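Local atomic coordinates of TfuA domain-containing protein (Methanosarcina acetivorans, PDB entry 6XP8), a protein that takes part in the thioamidation of peptide backbones, probably working together with a YcaO enzyme. Residues 26-31 / 44-49; 31-36 / 59-64; 154-159 / 167-172. One frame throughout, in Å; residues are numbered along the deposited sequence.

How the contacts relate
Contacts 1 and 2 share one alpha/beta part of the chain; contact 3 lies apart. The centres of the first two are about 10 Å apart, and both include F31. Their segments alternate: 26-31 runs on into helix 33-38, strand 43-46 comes next, and helix 59-67 follows. L33 of contact 2 packs on V28 and I44 of contact 1, so the loop and helix 33-38 pack against strand 43-46 of the parallel sheet, helix 59-67 alongside. Contact 3, between the later helices 146-157 and 166-175, lies on the far side of the chain's centre, about 29 Å from contact 1 and about 37 Å from contact 2, centre to centre. The protein thus pairs a sheet-based part with a helical one.

Contact 1. Residues 26-31 / 44-49; sequences PPVRRF and IGIIDG
I46, D48 and G49 meet P27 and V28 where strand 43-46 of the parallel sheet runs out into a loop. Strand 23-25 is not the neighbour of strand 43-46; strand 3-6 lies between them. The chain after 23-25 therefore comes across to reach the 44-49 segment, and V28 and G49 form a single isolated backbone bridge. At I46 the contact is apolar. Its CG2 branch touches V28 CG1 at 3.9 Å, with F6 of strand 3-6 also against V28. D48 uses its backbone and the root of its side chain. V28 N donates to D48 O over 2.9 Å, and the bond is nearly straight, with 165° at the hydrogen. The donor is tilted 30° from the carbonyl plane. The same D48 O lies 3.4 Å from P27 CA, a CA-H...O contact. The CB atoms of P27 and D48 are 4.0 Å apart, and the two side chains cross at a slant. The D48 carboxylate looks elsewhere: OD1 is bonded to S10, and OD2 to T7 and N9. This ties the contact to the loop after strand 3-6. G49 is fully extended. V28 is also bonded through its backbone to I50, so D48 and I50 flank G49 in the pattern of a parallel bridge. V28 CG1 sits between its own backbone N and carbonyl carbon (chi1 69°), which brings it over G49. V28 CG1 rests 3.8 Å from G49 CA, and V28 O is 3.3 Å from that same CA.

Contact 2. Residues 31-36 / 59-64; sequences FQLEKF and HREILS
The F31 ring and the E61 carboxylate are stacked, their planes 22° apart, with E61 OE2 over one face of the ring. The E61 chain reaches in fully extended, and its CG lies on the same face, out past the CD1-CE1 bond, 3.9 Å from F31 CE1. With F31 CG beside its own backbone N (chi1 -69°), ring and amide meet the same carboxylate. F31 N donates to E61 OE1 at 2.7 Å, a bent bond that arrives 47° above the carboxylate plane. OE1 also accepts from two waters. One takes the N-H of Q32, the other that of E34, so one oxygen serves the amides of F31 directly and of Q32 and E34 through water. E61 OE2 has its own partner in G58 N.

The second polar link joins the helices farther along. S64 OG donates to E34 OE2 at 2.9 Å, again from above the carboxylate plane. The E34 chain bends at chi2 to get there. A third water donates to E34 OE2 and to E61 O. On the side toward the sheet, L33 CD1 meets I62 CG1 at 3.8 Å.

The contact joins helices 33-38 and 59-67, which flank strand 43-46 in sequence and pack side by side against the parallel sheet of an alpha/beta fold. L33 rests on F6 of strand 3-6. I62 touches I46 of strand 43-46, and R82 and L86 of helix 78-86.

Contact 3. Residues 154-159 / 167-172; sequences DLAINT and LGLTKE
Two successive helices, 146-157 and 166-175, pack together through L155 and A156 against L169 and E172, with T159 just past the first helix joined to E172 by water. They belong to the run of helices that follows the parallel sheet. L169 CD1 is the apolar centre. It touches L155 CG at 3.8 Å and A156 CB at the same distance, and comes close to A156 N as well. The L155 and L169 side chains lie alongside one another, pointing opposite ways. L155 has its CG anti to the backbone N (chi1 179°), and this spreads its two methyls over the other helix. CD2 reaches L169 O and CD1. CD1 lies over the flat of the E172 carboxylate, 3.6 Å from CD and nearly as close to both oxygens.

The polar half runs through water. T159 OG1 and E172 OE1 are 4.2 Å apart, and two waters span the gap. Each donates to both oxygens, at 2.7 Å to E172 OE1. T159 OG1 gives its own proton to L155 O over 2.7 Å, which leaves it to accept from the two waters. A lysine in place of E172 would probably leave both waters with T159 OG1 but without their carboxylate acceptor, and L155 CD1 without the flat group it rests on. The helix end beside T159 is held by N158, whose N and ND2 both donate to D154 O, from opposite faces of its carbonyl plane.

Around the pair, R164 from the connecting loop bonds to A156 O and touches T159. A156 also packs on L128 and I131 of helix 128-140. Beyond helix 166-175, T170 rests on L187 and L188 of helix 181-193.

Contact 1. Residues 26-31 / 44-49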
ATOM      1  N   PRO A  26      -8.782 -10.926  -4.760  1.00 14.87           N
ATOM      2  CA  PRO A  26      -9.045  -9.506  -4.492  1.00 14.49           C
ATOM      3  C   PRO A  26      -8.518  -9.064  -3.110  1.00 13.80           C
ATOM      4  O   PRO A  26      -8.146  -9.934  -2.296  1.00 13.13           O
ATOM      5  CB  PRO A  26     -10.578  -9.424  -4.525  1.00 14.69           C
ATOM      6  CG  PRO A  26     -10.996 -10.574  -5.368  1.00 14.75           C
ATOM      7  CD  PRO A  26     -10.034 -11.664  -5.025  1.00 14.97           C
ATOM      8  N   PRO A  27      -8.469  -7.736  -2.837  1.00 13.82           N
ATOM      9  CA  PRO A  27      -8.066  -7.267  -1.501  1.00 13.61           C
ATOM     10  C   PRO A  27      -8.760  -8.058  -0.386  1.00 13.76           C
ATOM     11  O   PRO A  27      -9.967  -8.315  -0.471  1.00 13.64           O
ATOM     12  CB  PRO A  27      -8.521  -5.809  -1.495  1.00 13.85           C
ATOM     13  CG  PRO A  27      -8.380  -5.395  -2.919  1.00 13.65           C
ATOM     14  CD  PRO A  27      -8.713  -6.600  -3.752  1.00 13.70           C
ATOM     15  N   VAL A  28      -7.988  -8.459   0.624  1.00 13.78           N
ATOM     16  CA  VAL A  28      -8.464  -9.394   1.653  1.00 14.19           C
ATOM     17  C   VAL A  28      -9.559  -8.782   2.539  1.00 14.79           C
ATOM     18  O   VAL A  28      -9.516  -7.590   2.861  1.00 14.54           O
ATOM     19  CB  VAL A  28      -7.289  -9.999   2.474  1.00 13.93           C
ATOM     20  CG1 VAL A  28      -6.608  -8.962   3.368  1.00 13.51           C
ATOM     21  CG2 VAL A  28      -7.723 -11.238   3.261  1.00 13.94           C
ATOM     22  N   ARG A  29     -10.546  -9.613   2.876  1.00 15.89           N
ATOM     23  CA  ARG A  29     -11.618  -9.263   3.808  1.00 17.62           C
ATOM     24  C   ARG A  29     -11.674 -10.281   4.937  1.00 18.88           C
ATOM     25  O   ARG A  29     -11.077 -11.355   4.844  1.00 18.60           O
ATOM     26  CB  ARG A  29     -12.979  -9.212   3.102  1.00 18.57           C
ATOM     27  CG  ARG A  29     -13.051  -8.273   1.911  1.00 19.93           C
ATOM     28  CD  ARG A  29     -14.489  -7.971   1.522  1.00 21.30           C
ATOM     29  NE  ARG A  29     -15.206  -9.134   0.992  1.00 22.50           N
ATOM     30  CZ  ARG A  29     -15.191  -9.533  -0.281  1.00 23.40           C
ATOM     31  NH1 ARG A  29     -14.478  -8.884  -1.196  1.00 25.04           N
ATOM     32  NH2 ARG A  29     -15.891 -10.597  -0.640  1.00 23.88           N
ATOM     33  N   ARG A  30     -12.426  -9.942   5.985  1.00 20.62           N
ATOM     34  CA  ARG A  30     -12.612 -10.792   7.162  1.00 22.27           C
ATOM     35  C   ARG A  30     -13.092 -12.207   6.798  1.00 22.35           C
ATOM     36  O   ARG A  30     -13.989 -12.393   5.968  1.00 22.08           O
ATOM     37  CB  ARG A  30     -13.556 -10.105   8.162  1.00 24.46           C
ATOM     38  CG  ARG A  30     -13.682 -10.791   9.520  1.00 26.06           C
ATOM     39  CD  ARG A  30     -14.645 -10.054  10.442  1.00 29.13           C
ATOM     40  NE  ARG A  30     -13.947  -9.376  11.532  1.00 30.66           N
ATOM     41  CZ  ARG A  30     -13.437  -8.146  11.469  1.00 31.86           C
ATOM     42  NH1 ARG A  30     -13.535  -7.425  10.364  1.00 31.97           N
ATOM     43  NH2 ARG A  30     -12.820  -7.635  12.526  1.00 33.26           N
ATOM     44  N   PHE A  31     -12.434 -13.187   7.412  1.00 22.98           N
ATOM     45  CA  PHE A  31     -12.683 -14.627   7.234  1.00 23.60           C
ATOM     46  C   PHE A  31     -12.546 -15.173   5.812  1.00 22.83           C
ATOM     47  O   PHE A  31     -13.284 -16.067   5.390  1.00 23.99           O
ATOM     48  CB  PHE A  31     -13.962 -15.073   7.967  1.00 25.30           C
ATOM     49  CG  PHE A  31     -13.824 -15.038   9.463  1.00 26.53           C
ATOM     50  CD1 PHE A  31     -12.805 -15.763  10.102  1.00 27.23           C
ATOM     51  CD2 PHE A  31     -14.689 -14.269  10.242  1.00 27.65           C
ATOM     52  CE1 PHE A  31     -12.662 -15.723  11.483  1.00 27.78           C
ATOM     53  CE2 PHE A  31     -14.558 -14.236  11.625  1.00 28.00           C
ATOM     54  CZ  PHE A  31     -13.541 -14.960  12.244  1.00 28.49           C
ATOM     55  N   ILE A  44       0.753 -17.344   2.439  1.00 16.07           N
ATOM     56  CA  ILE A  44      -0.196 -16.257   2.165  1.00 15.87           C
ATOM     57  C   ILE A  44       0.585 -14.945   2.063  1.00 15.38           C
ATOM     58  O   ILE A  44       1.354 -14.606   2.959  1.00 15.49           O
ATOM     59  CB  ILE A  44      -1.281 -16.123   3.269  1.00 15.96           C
ATOM     60  CG1 ILE A  44      -2.123 -17.407   3.372  1.00 16.44           C
ATOM     61  CG2 ILE A  44      -2.181 -14.908   3.007  1.00 16.19           C
ATOM     62  CD1 ILE A  44      -2.916 -17.546   4.661  1.00 16.66           C
ATOM     63  N   GLY A  45       0.373 -14.217   0.970  1.00 14.84           N
ATOM     64  CA  GLY A  45       0.845 -12.841   0.849  1.00 14.57           C
ATOM     65  C   GLY A  45      -0.325 -11.890   1.011  1.00 13.98           C
ATOM     66  O   GLY A  45      -1.292 -11.951   0.247  1.00 14.29           O
ATOM     67  N   ILE A  46      -0.252 -11.037   2.028  1.00 13.45           N
ATOM     68  CA  ILE A  46      -1.250  -9.983   2.208  1.00 13.39           C
ATOM     69  C   ILE A  46      -0.614  -8.685   1.731  1.00 13.10           C
ATOM     70  O   ILE A  46       0.352  -8.211   2.328  1.00 13.13           O
ATOM     71  CB  ILE A  46      -1.745  -9.848   3.672  1.00 13.83           C
ATOM     72  CG1 ILE A  46      -2.338 -11.179   4.186  1.00 14.23           C
ATOM     73  CG2 ILE A  46      -2.765  -8.716   3.774  1.00 13.81           C
ATOM     74  CD1 ILE A  46      -2.616 -11.205   5.681  1.00 14.36           C
ATOM     75  N   ILE A  47      -1.139  -8.139   0.633  1.00 12.70           N
ATOM     76  CA  ILE A  47      -0.738  -6.811   0.158  1.00 12.93           C
ATOM     77  C   ILE A  47      -1.877  -5.842   0.494  1.00 12.64           C
ATOM     78  O   ILE A  47      -1.751  -5.019   1.407  1.00 12.33           O
ATOM     79  CB  ILE A  47      -0.350  -6.797  -1.349  1.00 13.11           C
ATOM     80  CG1 ILE A  47       0.829  -7.764  -1.603  1.00 13.30           C
ATOM     81  CG2 ILE A  47      -0.009  -5.376  -1.808  1.00 13.13           C
ATOM     82  CD1 ILE A  47       1.225  -7.980  -3.056  1.00 13.11           C
ATOM     83  N   ASP A  48      -2.997  -5.996  -0.209  1.00 12.87           N
ATOM     84  CA  ASP A  48      -4.150  -5.112  -0.074  1.00 13.18           C
ATOM     85  C   ASP A  48      -5.271  -5.775   0.705  1.00 13.36           C
ATOM     86  O   ASP A  48      -5.426  -7.001   0.675  1.00 12.95           O
ATOM     87  CB  ASP A  48      -4.639  -4.665  -1.456  1.00 13.26           C
ATOM     88  CG  ASP A  48      -3.559  -3.950  -2.249  1.00 13.44           C
ATOM     89  OD1 ASP A  48      -2.911  -3.050  -1.679  1.00 13.23           O
ATOM     90  OD2 ASP A  48      -3.357  -4.292  -3.437  1.00 13.71           O
ATOM     91  N   GLY A  49      -6.034  -4.944   1.408  1.00 13.75           N
ATOM     92  CA  GLY A  49      -7.183  -5.393   2.172  1.00 14.38           C
ATOM     93  C   GLY A  49      -8.109  -4.244   2.488  1.00 15.18           C
ATOM     94  O   GLY A  49      -7.689  -3.074   2.522  1.00 15.33           O
TER

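Contact 2. Residues 31-36 / 59-64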
ATOM      1  N   PHE A  31     -12.434 -13.187   7.412  1.00 22.98           N
ATOM      2  CA  PHE A  31     -12.683 -14.627   7.234  1.00 23.60           C
ATOM      3  C   PHE A  31     -12.546 -15.173   5.812  1.00 22.83           C
ATOM      4  O   PHE A  31     -13.284 -16.067   5.390  1.00 23.99           O
ATOM      5  CB  PHE A  31     -13.962 -15.073   7.967  1.00 25.30           C
ATOM      6  CG  PHE A  31     -13.824 -15.038   9.463  1.00 26.53           C
ATOM      7  CD1 PHE A  31     -12.805 -15.763  10.102  1.00 27.23           C
ATOM      8  CD2 PHE A  31     -14.689 -14.269  10.242  1.00 27.65           C
ATOM      9  CE1 PHE A  31     -12.662 -15.723  11.483  1.00 27.78           C
ATOM     10  CE2 PHE A  31     -14.558 -14.236  11.625  1.00 28.00           C
ATOM     11  CZ  PHE A  31     -13.541 -14.960  12.244  1.00 28.49           C
ATOM     12  N   GLN A  32     -11.561 -14.639   5.094  1.00 21.61           N
ATOM     13  CA  GLN A  32     -11.172 -15.175   3.800  1.00 21.03           C
ATOM     14  C   GLN A  32      -9.933 -16.069   3.875  1.00 21.08           C
ATOM     15  O   GLN A  32      -9.797 -16.993   3.066  1.00 21.37           O
ATOM     16  CB  GLN A  32     -10.962 -14.056   2.779  1.00 20.43           C
ATOM     17  CG  GLN A  32     -12.252 -13.361   2.378  1.00 19.80           C
ATOM     18  CD  GLN A  32     -12.067 -12.374   1.244  1.00 19.66           C
ATOM     19  OE1 GLN A  32     -11.021 -11.737   1.114  1.00 18.91           O
ATOM     20  NE2 GLN A  32     -13.089 -12.245   0.415  1.00 20.06           N
ATOM     21  N   LEU A  33      -9.049 -15.799   4.841  1.00 20.27           N
ATOM     22  CA  LEU A  33      -7.785 -16.541   4.975  1.00 20.14           C
ATOM     23  C   LEU A  33      -7.970 -18.025   5.272  1.00 20.35           C
ATOM     24  O   LEU A  33      -7.276 -18.858   4.687  1.00 19.83           O
ATOM     25  CB  LEU A  33      -6.874 -15.929   6.050  1.00 19.76           C
ATOM     26  CG  LEU A  33      -6.244 -14.538   5.918  1.00 19.68           C
ATOM     27  CD1 LEU A  33      -5.146 -14.402   6.957  1.00 19.07           C
ATOM     28  CD2 LEU A  33      -5.673 -14.258   4.534  1.00 19.66           C
ATOM     29  N   GLU A  34      -8.903 -18.347   6.171  1.00 20.75           N
ATOM     30  CA  GLU A  34      -9.084 -19.730   6.638  1.00 21.01           C
ATOM     31  C   GLU A  34      -9.479 -20.706   5.527  1.00 20.58           C
ATOM     32  O   GLU A  34      -9.113 -21.879   5.598  1.00 20.41           O
ATOM     33  CB  GLU A  34     -10.054 -19.811   7.826  1.00 22.06           C
ATOM     34  CG  GLU A  34      -9.947 -21.092   8.666  1.00 23.90           C
ATOM     35  CD  GLU A  34      -8.593 -21.304   9.339  1.00 26.02           C
ATOM     36  OE1 GLU A  34      -8.196 -22.481   9.504  1.00 27.45           O
ATOM     37  OE2 GLU A  34      -7.926 -20.314   9.718  1.00 27.31           O
ATOM     38  N   LYS A  35     -10.188 -20.212   4.503  1.00 20.12           N
ATOM     39  CA  LYS A  35     -10.536 -21.021   3.318  1.00 20.73           C
ATOM     40  C   LYS A  35      -9.281 -21.598   2.659  1.00 20.21           C
ATOM     41  O   LYS A  35      -9.236 -22.783   2.318  1.00 20.41           O
ATOM     42  CB  LYS A  35     -11.335 -20.195   2.295  1.00 21.77           C
ATOM     43  CG  LYS A  35     -11.954 -21.019   1.168  1.00 23.46           C
ATOM     44  CD  LYS A  35     -12.537 -20.144   0.067  1.00 24.53           C
ATOM     45  CE  LYS A  35     -13.183 -20.990  -1.022  1.00 25.70           C
ATOM     46  NZ  LYS A  35     -13.646 -20.168  -2.181  1.00 27.13           N
ATOM     47  N   PHE A  36      -8.267 -20.751   2.506  1.00 19.95           N
ATOM     48  CA  PHE A  36      -7.017 -21.134   1.853  1.00 19.84           C
ATOM     49  C   PHE A  36      -6.111 -21.979   2.745  1.00 20.12           C
ATOM     50  O   PHE A  36      -5.443 -22.895   2.258  1.00 20.18           O
ATOM     51  CB  PHE A  36      -6.311 -19.898   1.288  1.00 19.53           C
ATOM     52  CG  PHE A  36      -7.119 -19.196   0.236  1.00 19.12           C
ATOM     53  CD1 PHE A  36      -7.168 -19.693  -1.074  1.00 19.35           C
ATOM     54  CD2 PHE A  36      -7.885 -18.075   0.560  1.00 18.78           C
ATOM     55  CE1 PHE A  36      -7.939 -19.064  -2.044  1.00 18.86           C
ATOM     56  CE2 PHE A  36      -8.660 -17.441  -0.408  1.00 19.03           C
ATOM     57  CZ  PHE A  36      -8.688 -17.939  -1.706  1.00 18.92           C
ATOM     58  N   HIS A  59      -6.565 -10.011  13.424  1.00 19.12           N
ATOM     59  CA  HIS A  59      -5.369 -10.630  14.018  1.00 20.53           C
ATOM     60  C   HIS A  59      -5.568 -12.126  14.256  1.00 20.94           C
ATOM     61  O   HIS A  59      -4.672 -12.921  13.969  1.00 20.43           O
ATOM     62  CB  HIS A  59      -4.960  -9.951  15.336  1.00 21.74           C
ATOM     63  CG  HIS A  59      -4.479  -8.539  15.183  1.00 23.15           C
ATOM     64  ND1 HIS A  59      -4.147  -7.754  16.267  1.00 24.01           N
ATOM     65  CD2 HIS A  59      -4.282  -7.767  14.086  1.00 23.63           C
ATOM     66  CE1 HIS A  59      -3.762  -6.563  15.844  1.00 24.43           C
ATOM     67  NE2 HIS A  59      -3.837  -6.544  14.525  1.00 23.64           N
ATOM     68  N   ARG A  60      -6.743 -12.491  14.777  1.00 21.67           N
ATOM     69  CA  ARG A  60      -7.119 -13.892  15.026  1.00 22.45           C
ATOM     70  C   ARG A  60      -6.946 -14.786  13.785  1.00 20.95           C
ATOM     71  O   ARG A  60      -6.429 -15.904  13.885  1.00 20.00           O
ATOM     72  CB  ARG A  60      -8.550 -13.953  15.613  1.00 25.49           C
ATOM     73  CG  ARG A  60      -9.351 -15.236  15.392  1.00 29.48           C
ATOM     74  CD  ARG A  60      -9.030 -16.336  16.397  1.00 32.35           C
ATOM     75  NE  ARG A  60      -9.394 -17.657  15.872  1.00 34.77           N
ATOM     76  CZ  ARG A  60      -8.869 -18.820  16.262  1.00 36.50           C
ATOM     77  NH1 ARG A  60      -7.931 -18.876  17.204  1.00 37.34           N
ATOM     78  NH2 ARG A  60      -9.289 -19.944  15.698  1.00 38.27           N
ATOM     79  N   GLU A  61      -7.357 -14.269  12.626  1.00 20.17           N
ATOM     80  CA  GLU A  61      -7.262 -14.983  11.350  1.00 19.89           C
ATOM     81  C   GLU A  61      -5.820 -15.232  10.920  1.00 18.21           C
ATOM     82  O   GLU A  61      -5.489 -16.326  10.457  1.00 17.56           O
ATOM     83  CB  GLU A  61      -7.948 -14.187  10.249  1.00 20.92           C
ATOM     84  CG  GLU A  61      -9.409 -13.874  10.494  1.00 22.72           C
ATOM     85  CD  GLU A  61      -9.982 -13.085   9.348  1.00 22.55           C
ATOM     86  OE1 GLU A  61      -9.839 -13.542   8.197  1.00 23.62           O
ATOM     87  OE2 GLU A  61     -10.562 -12.016   9.600  1.00 23.82           O
ATOM     88  N   ILE A  62      -4.985 -14.202  11.062  1.00 17.47           N
ATOM     89  CA  ILE A  62      -3.568 -14.281  10.700  1.00 16.88           C
ATOM     90  C   ILE A  62      -2.866 -15.259  11.650  1.00 17.15           C
ATOM     91  O   ILE A  62      -2.143 -16.150  11.193  1.00 17.05           O
ATOM     92  CB  ILE A  62      -2.900 -12.880  10.651  1.00 16.71           C
ATOM     93  CG1 ILE A  62      -3.444 -12.093   9.445  1.00 16.48           C
ATOM     94  CG2 ILE A  62      -1.374 -12.986  10.576  1.00 16.23           C
ATOM     95  CD1 ILE A  62      -3.383 -10.584   9.583  1.00 17.42           C
ATOM     96  N   LEU A  63      -3.123 -15.112  12.950  1.00 17.94           N
ATOM     97  CA  LEU A  63      -2.565 -16.017  13.964  1.00 19.06           C
ATOM     98  C   LEU A  63      -2.957 -17.480  13.762  1.00 19.39           C
ATOM     99  O   LEU A  63      -2.125 -18.369  13.977  1.00 19.62           O
ATOM    100  CB  LEU A  63      -2.915 -15.548  15.382  1.00 19.93           C
ATOM    101  CG  LEU A  63      -2.276 -14.238  15.865  1.00 20.64           C
ATOM    102  CD1 LEU A  63      -2.907 -13.782  17.174  1.00 21.51           C
ATOM    103  CD2 LEU A  63      -0.764 -14.349  16.005  1.00 21.52           C
ATOM    104  N   SER A  64      -4.203 -17.723  13.341  1.00 19.17           N
ATOM    105  CA  SER A  64      -4.675 -19.076  13.016  1.00 19.58           C
ATOM    106  C   SER A  64      -3.845 -19.691  11.883  1.00 19.37           C
ATOM    107  O   SER A  64      -3.381 -20.836  11.993  1.00 18.99           O
ATOM    108  CB  SER A  64      -6.168 -19.076  12.655  1.00 20.08           C
ATOM    109  OG  SER A  64      -6.618 -20.389  12.360  1.00 21.45           O
TER
HETATM  110  O   HOH W   1      -9.295 -13.046   5.746  1.00 27.21           O
HETATM  111  O   HOH W   2      -9.929 -16.441   7.975  1.00 23.63           O
HETATM  112  O   HOH W   3      -7.486 -17.760   9.372  1.00 31.18           O

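Contact 3. Residues 154-159 / 167-172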
ATOM      1  N   ASP A 154       0.722  18.853   4.463  1.00 16.20           N
ATOM      2  CA  ASP A 154      -0.343  19.116   5.435  1.00 16.61           C
ATOM      3  C   ASP A 154      -1.735  19.093   4.792  1.00 16.13           C
ATOM      4  O   ASP A 154      -2.680  18.539   5.368  1.00 15.93           O
ATOM      5  CB  ASP A 154      -0.110  20.454   6.146  1.00 17.76           C
ATOM      6  CG  ASP A 154      -1.228  20.801   7.114  1.00 19.14           C
ATOM      7  OD1 ASP A 154      -1.294  20.181   8.202  1.00 20.74           O
ATOM      8  OD2 ASP A 154      -2.045  21.688   6.785  1.00 19.92           O
ATOM      9  N   LEU A 155      -1.855  19.697   3.606  1.00 15.26           N
ATOM     10  CA  LEU A 155      -3.112  19.674   2.850  1.00 15.77           C
ATOM     11  C   LEU A 155      -3.540  18.237   2.540  1.00 15.50           C
ATOM     12  O   LEU A 155      -4.701  17.878   2.755  1.00 15.59           O
ATOM     13  CB  LEU A 155      -3.021  20.520   1.565  1.00 15.64           C
ATOM     14  CG  LEU A 155      -4.248  20.585   0.630  1.00 16.14           C
ATOM     15  CD1 LEU A 155      -5.518  21.054   1.335  1.00 16.02           C
ATOM     16  CD2 LEU A 155      -3.973  21.445  -0.598  1.00 16.48           C
ATOM     17  N   ALA A 156      -2.594  17.426   2.061  1.00 15.30           N
ATOM     18  CA  ALA A 156      -2.866  16.024   1.713  1.00 15.69           C
ATOM     19  C   ALA A 156      -3.344  15.222   2.928  1.00 16.00           C
ATOM     20  O   ALA A 156      -4.333  14.491   2.837  1.00 15.66           O
ATOM     21  CB  ALA A 156      -1.642  15.379   1.085  1.00 15.53           C
ATOM     22  N   ILE A 157      -2.659  15.395   4.062  1.00 16.65           N
ATOM     23  CA  ILE A 157      -3.047  14.767   5.338  1.00 17.35           C
ATOM     24  C   ILE A 157      -4.492  15.145   5.700  1.00 17.81           C
ATOM     25  O   ILE A 157      -5.266  14.299   6.161  1.00 17.33           O
ATOM     26  CB  ILE A 157      -2.047  15.121   6.482  1.00 18.01           C
ATOM     27  CG1 ILE A 157      -0.655  14.533   6.181  1.00 18.33           C
ATOM     28  CG2 ILE A 157      -2.552  14.645   7.847  1.00 18.73           C
ATOM     29  CD1 ILE A 157       0.483  15.128   6.995  1.00 18.18           C
ATOM     30  N   ASN A 158      -4.846  16.407   5.448  1.00 18.32           N
ATOM     31  CA  ASN A 158      -6.170  16.956   5.755  1.00 19.18           C
ATOM     32  C   ASN A 158      -7.209  16.841   4.633  1.00 18.92           C
ATOM     33  O   ASN A 158      -8.224  17.549   4.631  1.00 19.73           O
ATOM     34  CB  ASN A 158      -6.023  18.404   6.230  1.00 20.21           C
ATOM     35  CG  ASN A 158      -5.519  18.485   7.650  1.00 21.22           C
ATOM     36  OD1 ASN A 158      -6.230  18.131   8.594  1.00 23.07           O
ATOM     37  ND2 ASN A 158      -4.285  18.933   7.814  1.00 21.94           N
ATOM     38  N   THR A 159      -6.964  15.918   3.706  1.00 18.47           N
ATOM     39  CA  THR A 159      -7.885  15.633   2.608  1.00 18.35           C
ATOM     40  C   THR A 159      -8.480  14.242   2.801  1.00 18.01           C
ATOM     41  O   THR A 159      -7.745  13.271   3.017  1.00 18.16           O
ATOM     42  CB  THR A 159      -7.165  15.746   1.244  1.00 18.63           C
ATOM     43  OG1 THR A 159      -6.657  17.075   1.096  1.00 18.85           O
ATOM     44  CG2 THR A 159      -8.106  15.444   0.067  1.00 18.27           C
ATOM     45  N   LEU A 167      -3.660  16.058  -9.062  1.00 18.46           N
ATOM     46  CA  LEU A 167      -4.413  17.168  -9.642  1.00 18.87           C
ATOM     47  C   LEU A 167      -5.207  17.931  -8.580  1.00 19.01           C
ATOM     48  O   LEU A 167      -5.159  19.158  -8.556  1.00 19.17           O
ATOM     49  CB  LEU A 167      -5.321  16.693 -10.786  1.00 19.71           C
ATOM     50  CG  LEU A 167      -6.257  17.662 -11.536  1.00 20.30           C
ATOM     51  CD1 LEU A 167      -5.643  19.004 -11.924  1.00 21.74           C
ATOM     52  CD2 LEU A 167      -6.765  16.956 -12.777  1.00 20.64           C
ATOM     53  N   GLY A 168      -5.907  17.203  -7.705  1.00 19.22           N
ATOM     54  CA  GLY A 168      -6.692  17.813  -6.624  1.00 19.63           C
ATOM     55  C   GLY A 168      -5.828  18.592  -5.645  1.00 20.18           C
ATOM     56  O   GLY A 168      -6.200  19.687  -5.212  1.00 20.82           O
ATOM     57  N   LEU A 169      -4.662  18.029  -5.325  1.00 19.83           N
ATOM     58  CA  LEU A 169      -3.713  18.633  -4.394  1.00 19.86           C
ATOM     59  C   LEU A 169      -3.109  19.927  -4.938  1.00 19.55           C
ATOM     60  O   LEU A 169      -3.062  20.926  -4.218  1.00 18.87           O
ATOM     61  CB  LEU A 169      -2.609  17.630  -4.021  1.00 21.10           C
ATOM     62  CG  LEU A 169      -1.650  17.950  -2.868  1.00 21.84           C
ATOM     63  CD1 LEU A 169      -2.395  18.087  -1.544  1.00 22.69           C
ATOM     64  CD2 LEU A 169      -0.567  16.884  -2.773  1.00 22.48           C
ATOM     65  N   THR A 170      -2.662  19.902  -6.195  1.00 19.78           N
ATOM     66  CA  THR A 170      -2.085  21.094  -6.839  1.00 20.47           C
ATOM     67  C   THR A 170      -3.134  22.176  -7.107  1.00 20.82           C
ATOM     68  O   THR A 170      -2.834  23.367  -7.006  1.00 20.36           O
ATOM     69  CB  THR A 170      -1.305  20.771  -8.135  1.00 20.48           C
ATOM     70  OG1 THR A 170      -2.144  20.056  -9.050  1.00 20.55           O
ATOM     71  CG2 THR A 170      -0.042  19.955  -7.824  1.00 20.03           C
ATOM     72  N   LYS A 171      -4.357  21.751  -7.437  1.00 21.53           N
ATOM     73  CA  LYS A 171      -5.481  22.661  -7.688  1.00 22.54           C
ATOM     74  C   LYS A 171      -5.894  23.396  -6.408  1.00 22.40           C
ATOM     75  O   LYS A 171      -5.962  24.627  -6.399  1.00 22.18           O
ATOM     76  CB  LYS A 171      -6.663  21.895  -8.302  1.00 23.95           C
ATOM     77  CG  LYS A 171      -7.842  22.735  -8.761  1.00 26.19           C
ATOM     78  CD  LYS A 171      -8.795  21.872  -9.573  1.00 27.58           C
ATOM     79  CE  LYS A 171     -10.177  22.494  -9.657  1.00 29.99           C
ATOM     80  NZ  LYS A 171     -11.124  21.619 -10.405  1.00 31.78           N
ATOM     81  N   GLU A 172      -6.140  22.633  -5.338  1.00 22.45           N
ATOM     82  CA  GLU A 172      -6.525  23.180  -4.033  1.00 23.29           C
ATOM     83  C   GLU A 172      -5.370  23.960  -3.397  1.00 22.48           C
ATOM     84  O   GLU A 172      -5.596  24.989  -2.757  1.00 22.10           O
ATOM     85  CB  GLU A 172      -7.010  22.066  -3.093  1.00 24.86           C
ATOM     86  CG  GLU A 172      -7.672  22.565  -1.810  1.00 27.02           C
ATOM     87  CD  GLU A 172      -8.300  21.468  -0.960  1.00 29.35           C
ATOM     88  OE1 GLU A 172      -8.095  20.260  -1.233  1.00 31.28           O
ATOM     89  OE2 GLU A 172      -9.008  21.821   0.008  1.00 30.28           O
TER
HETATM   90  O   HOH W   4      -6.391  18.248  -1.562  1.00 32.91           O
HETATM   91  O   HOH W   5      -8.504  19.050   1.160  1.00 39.29           O